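Local coordinates for KLLA0E08119p (Kluyveromyces lactis, PDB 3VA7), which probably carboxylates urea to urea-1-carboxylate with ATP, hydrogencarbonate and biotin, as the urea carboxylase part of a longer enzyme that also breaks this product down, at residues A[687-692]-A[705-710]; A[720-725]-A[1140-1145]; A[508-513]-A[766-771]; A[790-795]-A[809-814]. One frame throughout, in Å; residues are numbered along the deposited sequence.

Contact 1: residues A[687-692]-A[705-710]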
loop_
_atom_site.group_PDB
_atom_site.type_symbol
_atom_site.label_atom_id
_atom_site.label_comp_id
_atom_site.label_asym_id
_atom_site.label_seq_id
_atom_site.Cartn_x
_atom_site.Cartn_y
_atom_site.Cartn_z
ATOM N N PHE A 687 -23.973 26.042 17.122
ATOM C CA PHE A 687 -24.267 25.176 18.283
ATOM C C PHE A 687 -25.776 25.037 18.552
ATOM O O PHE A 687 -26.207 24.049 19.169
ATOM C CB PHE A 687 -23.584 25.695 19.536
ATOM C CG PHE A 687 -22.064 25.600 19.523
ATOM C CD1 PHE A 687 -21.411 24.464 19.998
ATOM C CD2 PHE A 687 -21.284 26.686 19.128
ATOM C CE1 PHE A 687 -19.992 24.386 20.050
ATOM C CE2 PHE A 687 -19.864 26.622 19.155
ATOM C CZ PHE A 687 -19.214 25.473 19.614
ATOM N N ASN A 688 -26.574 26.015 18.092
ATOM C CA ASN A 688 -28.025 25.953 18.239
ATOM C C ASN A 688 -28.678 25.012 17.229
ATOM O O ASN A 688 -29.493 24.183 17.631
ATOM C CB ASN A 688 -28.682 27.335 18.167
ATOM C CG ASN A 688 -28.310 28.264 19.350
ATOM O OD1 ASN A 688 -27.690 27.852 20.362
ATOM N ND2 ASN A 688 -28.696 29.548 19.215
ATOM N N ASP A 689 -28.347 25.139 15.937
ATOM C CA ASP A 689 -28.941 24.268 14.889
ATOM C C ASP A 689 -28.405 22.830 14.795
ATOM O O ASP A 689 -27.338 22.513 15.345
ATOM C CB ASP A 689 -28.895 24.924 13.513
ATOM C CG ASP A 689 -29.507 26.300 13.525
ATOM O OD1 ASP A 689 -29.342 27.036 12.517
ATOM O OD2 ASP A 689 -30.110 26.667 14.578
ATOM N N LYS A 690 -29.192 21.979 14.135
ATOM C CA LYS A 690 -28.814 20.618 13.892
ATOM C C LYS A 690 -28.177 20.542 12.538
ATOM O O LYS A 690 -28.443 21.362 11.667
ATOM C CB LYS A 690 -30.015 19.679 13.961
ATOM C CG LYS A 690 -30.649 19.709 15.296
ATOM C CD LYS A 690 -31.004 18.366 15.804
ATOM C CE LYS A 690 -32.311 18.460 16.634
ATOM N NZ LYS A 690 -32.739 17.113 17.175
ATOM N N TRP A 691 -27.307 19.555 12.390
ATOM C CA TRP A 691 -26.555 19.333 11.168
ATOM C C TRP A 691 -26.970 17.982 10.631
ATOM O O TRP A 691 -27.107 17.026 11.406
ATOM C CB TRP A 691 -25.056 19.295 11.480
ATOM C CG TRP A 691 -24.498 20.648 11.821
ATOM C CD1 TRP A 691 -24.336 21.209 13.091
ATOM C CD2 TRP A 691 -24.050 21.628 10.889
ATOM N NE1 TRP A 691 -23.806 22.467 12.973
ATOM C CE2 TRP A 691 -23.624 22.756 11.641
ATOM C CE3 TRP A 691 -23.958 21.661 9.499
ATOM C CZ2 TRP A 691 -23.121 23.907 11.035
ATOM C CZ3 TRP A 691 -23.481 22.809 8.887
ATOM C CH2 TRP A 691 -23.060 23.918 9.653
ATOM N N LYS A 692 -27.143 17.910 9.306
ATOM C CA LYS A 692 -27.519 16.679 8.639
ATOM C C LYS A 692 -26.281 16.045 7.976
ATOM O O LYS A 692 -25.520 16.742 7.301
ATOM C CB LYS A 692 -28.586 17.024 7.611
ATOM C CG LYS A 692 -29.455 15.887 7.087
ATOM C CD LYS A 692 -30.780 16.511 6.584
ATOM C CE LYS A 692 -31.978 15.520 6.512
ATOM N NZ LYS A 692 -32.214 14.591 7.695
ATOM N N ILE A 705 -24.561 18.914 6.410
ATOM C CA ILE A 705 -25.418 19.896 5.781
ATOM C C ILE A 705 -26.063 20.712 6.906
ATOM O O ILE A 705 -26.650 20.144 7.834
ATOM C CB ILE A 705 -26.536 19.222 4.909
ATOM C CG1 ILE A 705 -25.923 18.246 3.867
ATOM C CG2 ILE A 705 -27.348 20.311 4.178
ATOM C CD1 ILE A 705 -26.783 16.995 3.506
ATOM N N GLY A 706 -25.952 22.032 6.821
ATOM C CA GLY A 706 -26.670 22.909 7.719
ATOM C C GLY A 706 -26.459 24.372 7.406
ATOM O O GLY A 706 -26.191 24.757 6.258
ATOM N N PRO A 707 -26.555 25.216 8.420
ATOM C CA PRO A 707 -26.608 26.665 8.148
ATOM C C PRO A 707 -25.313 27.175 7.569
ATOM O O PRO A 707 -24.259 26.703 7.936
ATOM C CB PRO A 707 -26.833 27.281 9.528
ATOM C CG PRO A 707 -26.291 26.206 10.547
ATOM C CD PRO A 707 -26.330 24.869 9.841
ATOM N N LYS A 708 -25.401 28.168 6.704
ATOM C CA LYS A 708 -24.258 28.689 5.983
ATOM C C LYS A 708 -23.560 29.717 6.820
ATOM O O LYS A 708 -24.200 30.415 7.526
ATOM C CB LYS A 708 -24.713 29.272 4.635
ATOM C CG LYS A 708 -25.408 28.236 3.727
ATOM C CD LYS A 708 -24.593 26.904 3.530
ATOM C CE LYS A 708 -25.444 25.772 2.928
ATOM N NZ LYS A 708 -26.248 26.206 1.704
ATOM N N PRO A 709 -22.229 29.817 6.751
ATOM C CA PRO A 709 -21.499 30.756 7.659
ATOM C C PRO A 709 -21.610 32.235 7.357
ATOM O O PRO A 709 -21.794 32.634 6.201
ATOM C CB PRO A 709 -20.018 30.340 7.522
ATOM C CG PRO A 709 -20.051 28.978 6.899
ATOM C CD PRO A 709 -21.310 28.913 6.042
ATOM N N LYS A 710 -21.478 33.040 8.400
ATOM C CA LYS A 710 -21.363 34.453 8.199
ATOM C C LYS A 710 -19.973 34.797 8.651
ATOM O O LYS A 710 -19.591 34.559 9.799
ATOM C CB LYS A 710 -22.439 35.235 8.976
ATOM C CG LYS A 710 -23.836 34.627 8.962
ATOM C CD LYS A 710 -24.746 35.388 9.885
ATOM C CE LYS A 710 -26.116 35.584 9.257
ATOM N NZ LYS A 710 -26.977 34.433 9.474
#
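K692 and I705 face each other as an antiparallel hydrogen-bonded pair, held by two backbone bonds. K692 N donates to I705 O at 2.7 Å, nearly straight at the hydrogen (176°), and I705 N gives a bond back to K692 O. Both side chains leave on the same face of the sheet, K692 CB lying 4.0 Å from I705 CB; farther out the lysine bends off from I705, and its NZ bonds to G776 O. Beside the pair, W691 CA makes a CA-H...O contact of 3.4 Å with I705 O. This is the open end of a beta hairpin, strands 691-698 and 701-705 of the carboxyltransferase A and B subdomains, with F700 in its turn and G701 at the start of the second strand, both in the biotin pocket. Past the ladder, CH-pi packing takes over. P707 CD sits over one face of the W691 indole, 3.5 Å from the centroid of the six-membered ring. With CG anti to the carbonyl carbon (chi1 -72°), the indole reaches across to G706, which has no side chain to block it. W691 NE1 bonds to F686 O, which limits rotation of the ring. In van der Waals contact, D689 and P707 slide past each other in opposite directions, D689 OD1 3.7 Å from P707 CG.

Contact 2: residues A[720-725]-A[1140-1145]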
loop_
_atom_site.group_PDB
_atom_site.type_symbol
_atom_site.label_atom_id
_atom_site.label_comp_id
_atom_site.label_asym_id
_atom_site.label_seq_id
_atom_site.Cartn_x
_atom_site.Cartn_y
_atom_site.Cartn_z
ATOM N N GLY A 720 -5.908 32.696 0.140
ATOM C CA GLY A 720 -7.068 32.363 -0.666
ATOM C C GLY A 720 -8.147 33.401 -0.403
ATOM O O GLY A 720 -8.237 33.958 0.693
ATOM N N LEU A 721 -8.986 33.643 -1.398
ATOM C CA LEU A 721 -9.979 34.676 -1.300
ATOM C C LEU A 721 -11.142 34.299 -0.412
ATOM O O LEU A 721 -11.651 35.132 0.316
ATOM C CB LEU A 721 -10.425 35.107 -2.677
ATOM C CG LEU A 721 -9.329 36.005 -3.236
ATOM C CD1 LEU A 721 -9.518 36.288 -4.694
ATOM C CD2 LEU A 721 -9.312 37.307 -2.461
ATOM N N HIS A 722 -11.549 33.047 -0.408
ATOM C CA HIS A 722 -12.743 32.734 0.356
ATOM C C HIS A 722 -12.498 32.933 1.871
ATOM O O HIS A 722 -11.462 32.503 2.392
ATOM C CB HIS A 722 -13.177 31.341 0.067
ATOM C CG HIS A 722 -14.457 30.986 0.712
ATOM N ND1 HIS A 722 -15.651 30.982 0.028
ATOM C CD2 HIS A 722 -14.743 30.624 1.986
ATOM C CE1 HIS A 722 -16.620 30.613 0.850
ATOM N NE2 HIS A 722 -16.094 30.382 2.042
ATOM N N PRO A 723 -13.448 33.576 2.587
ATOM C CA PRO A 723 -13.091 33.959 3.932
ATOM C C PRO A 723 -12.806 32.826 4.876
ATOM O O PRO A 723 -12.276 33.123 5.931
ATOM C CB PRO A 723 -14.315 34.729 4.422
ATOM C CG PRO A 723 -14.984 35.165 3.194
ATOM C CD PRO A 723 -14.795 34.050 2.249
ATOM N N SER A 724 -13.124 31.568 4.544
ATOM C CA SER A 724 -12.723 30.389 5.377
ATOM C C SER A 724 -11.283 29.951 5.147
ATOM O O SER A 724 -10.775 29.082 5.884
ATOM C CB SER A 724 -13.562 29.151 5.074
ATOM O OG SER A 724 -13.179 28.587 3.829
ATOM N N ASN A 725 -10.667 30.478 4.086
ATOM C CA ASN A 725 -9.302 30.131 3.696
ATOM C C ASN A 725 -8.308 30.711 4.705
ATOM O O ASN A 725 -8.427 31.865 5.105
ATOM C CB ASN A 725 -9.002 30.683 2.289
ATOM C CG ASN A 725 -9.773 29.976 1.178
ATOM O OD1 ASN A 725 -10.800 29.299 1.398
ATOM N ND2 ASN A 725 -9.283 30.138 -0.040
ATOM N N ARG A 1140 -16.204 38.245 -3.794
ATOM C CA ARG A 1140 -17.644 38.255 -3.547
ATOM C C ARG A 1140 -18.300 37.008 -4.189
ATOM O O ARG A 1140 -18.946 36.181 -3.514
ATOM C CB ARG A 1140 -18.243 39.571 -4.055
ATOM C CG ARG A 1140 -19.706 39.753 -3.746
ATOM C CD ARG A 1140 -20.237 40.987 -4.462
ATOM N NE ARG A 1140 -20.666 40.743 -5.846
ATOM C CZ ARG A 1140 -21.733 40.030 -6.208
ATOM N NH1 ARG A 1140 -22.492 39.429 -5.294
ATOM N NH2 ARG A 1140 -22.019 39.886 -7.498
ATOM N N LEU A 1141 -18.060 36.841 -5.485
ATOM C CA LEU A 1141 -18.573 35.664 -6.186
ATOM C C LEU A 1141 -18.145 34.324 -5.524
ATOM O O LEU A 1141 -19.005 33.436 -5.332
ATOM C CB LEU A 1141 -18.283 35.751 -7.710
ATOM C CG LEU A 1141 -19.093 36.869 -8.419
ATOM C CD1 LEU A 1141 -18.573 37.336 -9.823
ATOM C CD2 LEU A 1141 -20.563 36.473 -8.476
ATOM N N ILE A 1142 -16.861 34.200 -5.131
ATOM C CA ILE A 1142 -16.287 32.941 -4.568
ATOM C C ILE A 1142 -17.032 32.459 -3.314
ATOM O O ILE A 1142 -17.197 31.243 -3.069
ATOM C CB ILE A 1142 -14.769 33.093 -4.300
ATOM C CG1 ILE A 1142 -14.009 33.271 -5.642
ATOM C CG2 ILE A 1142 -14.227 31.930 -3.459
ATOM C CD1 ILE A 1142 -12.564 33.834 -5.538
ATOM N N GLN A 1143 -17.529 33.447 -2.571
ATOM C CA GLN A 1143 -18.230 33.270 -1.300
ATOM C C GLN A 1143 -19.688 32.784 -1.371
ATOM O O GLN A 1143 -20.316 32.660 -0.311
ATOM C CB GLN A 1143 -18.314 34.650 -0.664
ATOM C CG GLN A 1143 -17.858 34.768 0.696
ATOM C CD GLN A 1143 -17.439 36.187 1.004
ATOM O OE1 GLN A 1143 -17.868 36.729 2.014
ATOM N NE2 GLN A 1143 -16.558 36.780 0.172
ATOM N N VAL A 1144 -20.261 32.625 -2.580
ATOM C CA VAL A 1144 -21.668 32.203 -2.712
ATOM C C VAL A 1144 -21.677 30.715 -2.391
ATOM O O VAL A 1144 -21.027 29.947 -3.107
ATOM C CB VAL A 1144 -22.299 32.460 -4.159
ATOM C CG1 VAL A 1144 -23.715 31.900 -4.227
ATOM C CG2 VAL A 1144 -22.299 33.963 -4.593
ATOM N N ALA A 1145 -22.363 30.310 -1.311
ATOM C CA ALA A 1145 -22.500 28.885 -0.966
ATOM C C ALA A 1145 -23.055 28.101 -2.154
ATOM O O ALA A 1145 -23.858 28.626 -2.908
ATOM C CB ALA A 1145 -23.387 28.690 0.257
#
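I1142 and Q1143 press against L721, H722 and P723, and the I1142 side is the buried one. I1142 crosses L721 at about a right angle, its CD1 lying 3.8 Å from L721 CB. The other branch, CG2, packs 3.7 Å from H722 CB. These apolar groups lie against helix 960-967 as well, where L721 meets V967 and I1142 meets F963. The imidazole of H722 is swung out toward the helix because its CG is anti to the backbone N (chi1 -175°). ND1 then faces I1142 O in the plane of the ring, but at 3.5 Å this is a weak hydrogen bond. Here the C-terminal end of helix 1133-1142 meets the loop 720-725, in which H722 to N725 form a type I beta turn, closed by N725 N to H722 O at 2.8 Å. P723 CD lies over one face of the H722 ring. Toward the outside, the packing passes to the partly exposed Q1143, whose extended side chain crosses P723 at about a right angle. Q1143 CD comes 3.4 Å from P723 CG, while NE2 turns back to bond A1139 O in the helix that has just ended. Beyond it, V1144 is exposed to solvent and points away from the turn.

Contact 3: residues A[508-513]-A[766-771]; sequences PMDSYS and ELWKVG
Torsions set D510 alongside W768: the aspartate holds CG anti to its backbone nitrogen (chi1 153°), and the tryptophan puts CG between N and the carbonyl carbon (chi1 85°), the crowded position. The two side chains therefore run the same way, with carboxylate and indole planes 46° apart. D510 OD2 comes 3.2 Å from W768 CB, and OD1 lies 3.6 Å from W768 CE3 at an oblique approach to the ring. Next to them M509 packs on G771. M509 CG touches G771 CA at 3.6 Å, and the same CA makes a CA-H...O contact of 3.6 Å with M509 O. A water donates to both M509 O and L767 O, 2.9 Å from the latter, and so ties the two backbones together where no direct hydrogen bond crosses. D510 is the N-cap of helix 511-520: OD2 accepts from S513 N at 3.1 Å, met from above the carboxylate plane. Q772 NE2 donates to OD1, and Y589 OH bonds to D510 N. The short, weakly bonded helix about 767-770 lies against the beginning of helix 511-520, within the A and B subdomains. With donors on both oxygens and a helix N-terminus beside it, the buried carboxylate is pinned in place, and its negative charge is probably eased by that polar setting despite the indole alongside.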
loop_
_atom_site.group_PDB
_atom_site.type_symbol
_atom_site.label_atom_id
_atom_site.label_comp_id
_atom_site.label_asym_id
_atom_site.label_seq_id
_atom_site.Cartn_x
_atom_site.Cartn_y
_atom_site.Cartn_z
ATOM N N PRO A 508 -9.722 2.069 13.951
ATOM C CA PRO A 508 -11.185 2.064 13.902
ATOM C C PRO A 508 -11.724 3.460 14.013
ATOM O O PRO A 508 -11.252 4.320 14.794
ATOM C CB PRO A 508 -11.592 1.333 15.167
ATOM C CG PRO A 508 -10.430 1.599 16.129
ATOM C CD PRO A 508 -9.187 1.693 15.273
ATOM N N MET A 509 -12.762 3.661 13.242
ATOM C CA MET A 509 -13.505 4.886 13.222
ATOM C C MET A 509 -14.353 5.110 14.488
ATOM O O MET A 509 -14.680 6.254 14.815
ATOM C CB MET A 509 -14.392 4.748 12.005
ATOM C CG MET A 509 -14.967 5.977 11.545
ATOM S SD MET A 509 -13.790 6.900 10.602
ATOM C CE MET A 509 -15.051 7.932 9.776
ATOM N N ASP A 510 -14.777 4.016 15.145
ATOM C CA ASP A 510 -15.471 4.087 16.432
ATOM C C ASP A 510 -14.569 3.276 17.314
ATOM O O ASP A 510 -14.629 2.034 17.317
ATOM C CB ASP A 510 -16.916 3.517 16.355
ATOM C CG ASP A 510 -17.469 2.938 17.731
ATOM O OD1 ASP A 510 -18.576 2.301 17.746
ATOM O OD2 ASP A 510 -16.822 3.093 18.794
ATOM N N SER A 511 -13.723 3.967 18.066
ATOM C CA SER A 511 -12.702 3.245 18.808
ATOM C C SER A 511 -13.193 2.524 20.024
ATOM O O SER A 511 -12.548 1.535 20.426
ATOM C CB SER A 511 -11.450 4.074 19.129
ATOM O OG SER A 511 -11.577 4.926 20.233
ATOM N N TYR A 512 -14.321 2.949 20.589
ATOM C CA TYR A 512 -14.864 2.278 21.814
ATOM C C TYR A 512 -15.371 0.829 21.583
ATOM O O TYR A 512 -14.904 -0.139 22.241
ATOM C CB TYR A 512 -15.902 3.165 22.557
ATOM C CG TYR A 512 -16.168 2.685 23.960
ATOM C CD1 TYR A 512 -15.132 2.575 24.885
ATOM C CD2 TYR A 512 -17.434 2.268 24.346
ATOM C CE1 TYR A 512 -15.358 2.091 26.149
ATOM C CE2 TYR A 512 -17.666 1.762 25.619
ATOM C CZ TYR A 512 -16.631 1.679 26.510
ATOM O OH TYR A 512 -16.853 1.183 27.767
ATOM N N SER A 513 -16.293 0.680 20.641
ATOM C CA SER A 513 -16.761 -0.627 20.227
ATOM C C SER A 513 -15.604 -1.517 19.824
ATOM O O SER A 513 -15.609 -2.741 20.111
ATOM C CB SER A 513 -17.729 -0.513 19.049
ATOM O OG SER A 513 -18.788 0.445 19.215
ATOM N N GLU A 766 -15.564 11.469 22.220
ATOM C CA GLU A 766 -16.795 11.609 21.458
ATOM C C GLU A 766 -16.699 11.180 19.970
ATOM O O GLU A 766 -17.727 10.968 19.314
ATOM C CB GLU A 766 -17.372 13.018 21.595
ATOM C CG GLU A 766 -17.731 13.328 23.014
ATOM C CD GLU A 766 -19.150 12.927 23.309
ATOM O OE1 GLU A 766 -20.039 13.561 22.707
ATOM O OE2 GLU A 766 -19.372 11.992 24.100
ATOM N N LEU A 767 -15.479 11.038 19.455
ATOM C CA LEU A 767 -15.266 10.653 18.042
ATOM C C LEU A 767 -15.964 9.353 17.639
ATOM O O LEU A 767 -16.387 9.245 16.504
ATOM C CB LEU A 767 -13.765 10.593 17.698
ATOM C CG LEU A 767 -13.322 11.882 17.022
ATOM C CD1 LEU A 767 -11.814 11.883 16.756
ATOM C CD2 LEU A 767 -14.076 12.034 15.710
ATOM N N TRP A 768 -16.087 8.385 18.558
ATOM C CA TRP A 768 -16.781 7.142 18.266
ATOM C C TRP A 768 -18.178 7.364 17.754
ATOM O O TRP A 768 -18.647 6.585 16.981
ATOM C CB TRP A 768 -16.862 6.228 19.474
ATOM C CG TRP A 768 -18.051 6.515 20.408
ATOM C CD1 TRP A 768 -18.051 7.332 21.510
ATOM C CD2 TRP A 768 -19.387 5.981 20.305
ATOM N NE1 TRP A 768 -19.309 7.346 22.097
ATOM C CE2 TRP A 768 -20.142 6.523 21.388
ATOM C CE3 TRP A 768 -20.018 5.103 19.409
ATOM C CZ2 TRP A 768 -21.498 6.201 21.606
ATOM C CZ3 TRP A 768 -21.364 4.800 19.607
ATOM C CH2 TRP A 768 -22.091 5.354 20.708
ATOM N N LYS A 769 -18.843 8.418 18.198
ATOM C CA LYS A 769 -20.168 8.737 17.703
ATOM C C LYS A 769 -20.098 8.999 16.224
ATOM O O LYS A 769 -20.951 8.492 15.450
ATOM C CB LYS A 769 -20.797 9.941 18.427
ATOM C CG LYS A 769 -21.405 9.590 19.793
ATOM C CD LYS A 769 -21.778 10.850 20.582
ATOM C CE LYS A 769 -22.147 10.435 21.964
ATOM N NZ LYS A 769 -22.066 11.543 22.952
ATOM N N VAL A 770 -19.079 9.772 15.830
ATOM C CA VAL A 770 -18.899 10.165 14.435
ATOM C C VAL A 770 -18.666 8.921 13.578
ATOM O O VAL A 770 -19.155 8.839 12.455
ATOM C CB VAL A 770 -17.791 11.231 14.289
ATOM C CG1 VAL A 770 -17.633 11.689 12.838
ATOM C CG2 VAL A 770 -18.151 12.420 15.154
ATOM N N GLY A 771 -18.008 7.921 14.131
ATOM C CA GLY A 771 -17.942 6.607 13.457
ATOM C C GLY A 771 -19.244 5.793 13.314
ATOM O O GLY A 771 -19.233 4.664 12.810
HETATM O O HOH W 1 -14.767 8.617 14.148
#

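Contact 4: residues A[790-795]-A[809-814]; sequences RQLKES and LELSDD
L809, L792 and S795 carry this contact, with L809 giving up the largest area. Its backbone N donates to S795 OG at 2.9 Å, almost straight at the hydrogen (171°), and its side chain points toward the helix. L809 CB lies 3.7 Å from S795 CB, and L809 CD1 comes nearly as close to the same carbon, so the serine meets L809 with a polar and an apolar atom at once. S795 OG in turn donates to L792 O at 3.0 Å, one turn back in its own helix, approaching at a tilt of 16° from the carbonyl plane. One hydroxyl therefore serves as acceptor across the contact and donor within the helix. L792 uses its branch ends. With CG anti to the carbonyl carbon (chi1 -67°), the side chain reaches over to the loop, where CD2 rests 3.6 Å from L809 O and close to the peptide joining E810 and L811. The other methyl, CD1, meets L811 CD1 at 4.3 Å, a looser touch. E810 starts away from the helix and its OE1 bonds T656 OG1. The contact folds the chain that follows helix 786-802 back along that helix, on its way to strand 824-828. R790 belongs to the sodium site with E764 and D845, and R790 NH2 forms a long salt bridge of 3.4 Å to E794 OE1. Chemically, a single serine hydroxyl anchors the returning loop at L809, and its bond to L792 O probably holds the hydroxyl turned so that its oxygen can accept from L809 N, while apolar carbons of L792, L809 and L811 supply the rest.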
loop_
_atom_site.group_PDB
_atom_site.type_symbol
_atom_site.label_atom_id
_atom_site.label_comp_id
_atom_site.label_asym_id
_atom_site.label_seq_id
_atom_site.Cartn_x
_atom_site.Cartn_y
_atom_site.Cartn_z
ATOM N N ARG A 790 -11.766 15.160 29.326
ATOM C CA ARG A 790 -10.801 14.170 29.896
ATOM C C ARG A 790 -11.504 13.098 30.684
ATOM O O ARG A 790 -11.104 11.923 30.662
ATOM C CB ARG A 790 -9.741 14.862 30.752
ATOM C CG ARG A 790 -8.967 15.932 29.947
ATOM C CD ARG A 790 -8.123 15.217 28.928
ATOM N NE ARG A 790 -7.334 14.266 29.706
ATOM C CZ ARG A 790 -6.722 13.192 29.235
ATOM N NH1 ARG A 790 -6.799 12.886 27.928
ATOM N NH2 ARG A 790 -6.052 12.423 30.102
ATOM N N GLN A 791 -12.583 13.507 31.357
ATOM C CA GLN A 791 -13.364 12.604 32.229
ATOM C C GLN A 791 -13.947 11.477 31.395
ATOM O O GLN A 791 -13.780 10.295 31.755
ATOM C CB GLN A 791 -14.493 13.361 32.972
ATOM C CG GLN A 791 -14.106 13.989 34.314
ATOM C CD GLN A 791 -15.125 15.035 34.804
ATOM O OE1 GLN A 791 -14.765 16.187 35.039
ATOM N NE2 GLN A 791 -16.399 14.642 34.925
ATOM N N LEU A 792 -14.617 11.845 30.293
ATOM C CA LEU A 792 -15.206 10.856 29.407
ATOM C C LEU A 792 -14.102 9.893 28.953
ATOM O O LEU A 792 -14.223 8.670 29.045
ATOM C CB LEU A 792 -15.851 11.553 28.222
ATOM C CG LEU A 792 -17.084 12.420 28.487
ATOM C CD1 LEU A 792 -17.379 13.426 27.373
ATOM C CD2 LEU A 792 -18.296 11.543 28.696
ATOM N N LYS A 793 -12.996 10.467 28.509
ATOM C CA LYS A 793 -11.931 9.668 27.956
ATOM C C LYS A 793 -11.435 8.672 28.964
ATOM O O LYS A 793 -11.365 7.483 28.665
ATOM C CB LYS A 793 -10.772 10.569 27.527
ATOM C CG LYS A 793 -9.855 9.941 26.545
ATOM C CD LYS A 793 -8.651 9.361 27.232
ATOM C CE LYS A 793 -7.915 8.476 26.239
ATOM N NZ LYS A 793 -6.566 8.190 26.723
ATOM N N GLU A 794 -11.074 9.164 30.153
ATOM C CA GLU A 794 -10.546 8.321 31.223
ATOM C C GLU A 794 -11.520 7.223 31.624
ATOM O O GLU A 794 -11.099 6.102 31.940
ATOM C CB GLU A 794 -10.122 9.154 32.428
ATOM C CG GLU A 794 -8.625 9.480 32.441
ATOM C CD GLU A 794 -8.284 10.793 33.180
ATOM O OE1 GLU A 794 -7.074 11.182 33.137
ATOM O OE2 GLU A 794 -9.188 11.444 33.795
ATOM N N SER A 795 -12.816 7.534 31.576
ATOM C CA SER A 795 -13.814 6.543 31.860
ATOM C C SER A 795 -13.792 5.430 30.813
ATOM O O SER A 795 -14.120 4.295 31.148
ATOM C CB SER A 795 -15.196 7.166 31.924
ATOM O OG SER A 795 -15.906 6.878 30.733
ATOM N N LEU A 809 -18.641 6.697 31.686
ATOM C CA LEU A 809 -19.347 7.946 31.733
ATOM C C LEU A 809 -19.731 8.358 30.340
ATOM O O LEU A 809 -18.992 8.103 29.416
ATOM C CB LEU A 809 -18.435 8.996 32.305
ATOM C CG LEU A 809 -18.636 9.222 33.778
ATOM C CD1 LEU A 809 -17.268 9.148 34.444
ATOM C CD2 LEU A 809 -19.290 10.596 33.930
ATOM N N GLU A 810 -20.886 9.002 30.207
ATOM C CA GLU A 810 -21.396 9.437 28.927
ATOM C C GLU A 810 -21.956 10.817 29.100
ATOM O O GLU A 810 -22.259 11.235 30.222
ATOM C CB GLU A 810 -22.480 8.508 28.381
ATOM C CG GLU A 810 -21.957 7.203 27.780
ATOM C CD GLU A 810 -23.001 6.488 26.914
ATOM O OE1 GLU A 810 -24.021 6.005 27.511
ATOM O OE2 GLU A 810 -22.777 6.395 25.657
ATOM N N LEU A 811 -22.059 11.531 27.984
ATOM C CA LEU A 811 -22.730 12.815 27.906
ATOM C C LEU A 811 -24.007 12.849 28.767
ATOM O O LEU A 811 -24.825 11.899 28.754
ATOM C CB LEU A 811 -23.070 13.076 26.435
ATOM C CG LEU A 811 -22.743 14.446 25.869
ATOM C CD1 LEU A 811 -21.309 14.779 26.193
ATOM C CD2 LEU A 811 -22.992 14.541 24.372
ATOM N N SER A 812 -24.154 13.926 29.534
ATOM C CA SER A 812 -25.393 14.203 30.274
ATOM C C SER A 812 -25.422 15.690 30.550
ATOM O O SER A 812 -24.358 16.315 30.599
ATOM C CB SER A 812 -25.486 13.403 31.578
ATOM O OG SER A 812 -24.441 13.762 32.464
ATOM N N ASP A 813 -26.616 16.260 30.717
ATOM C CA ASP A 813 -26.744 17.722 30.784
ATOM C C ASP A 813 -25.812 18.457 31.729
ATOM O O ASP A 813 -25.331 19.532 31.378
ATOM C CB ASP A 813 -28.185 18.135 31.017
ATOM C CG ASP A 813 -29.085 17.592 29.939
ATOM O OD1 ASP A 813 -28.778 17.865 28.752
ATOM O OD2 ASP A 813 -30.051 16.849 30.271
ATOM N N ASP A 814 -25.532 17.869 32.893
ATOM C CA ASP A 814 -24.641 18.507 33.869
ATOM C C ASP A 814 -23.163 18.439 33.468
ATOM O O ASP A 814 -22.290 19.012 34.134
ATOM C CB ASP A 814 -24.857 17.936 35.283
ATOM C CG ASP A 814 -24.833 16.409 35.317
ATOM O OD1 ASP A 814 -25.897 15.796 34.985
ATOM O OD2 ASP A 814 -23.761 15.835 35.700
#

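Overall arrangement
From the N terminus, contact 3 opens first at 508-513 and closes at 766-771, joining the start of helix 511-520 to the short helix about 767-770. Contact 1 lies wholly within that span, closing the short hairpin loop between 687-692 and 705-710. Contact 2 opens at 720-725 before contact 3 has closed and ends only at 1140-1145, so the two cross; it ties the carboxyltransferase A and B region to helix 1133-1142. Contact 4 closes a small loop made of the end of helix 786-802 and the chain after it, inside the long span of contact 2. In space contacts 3 and 4 touch through L811 against E766 and K769, and contacts 1 and 2 through K708 and A1145.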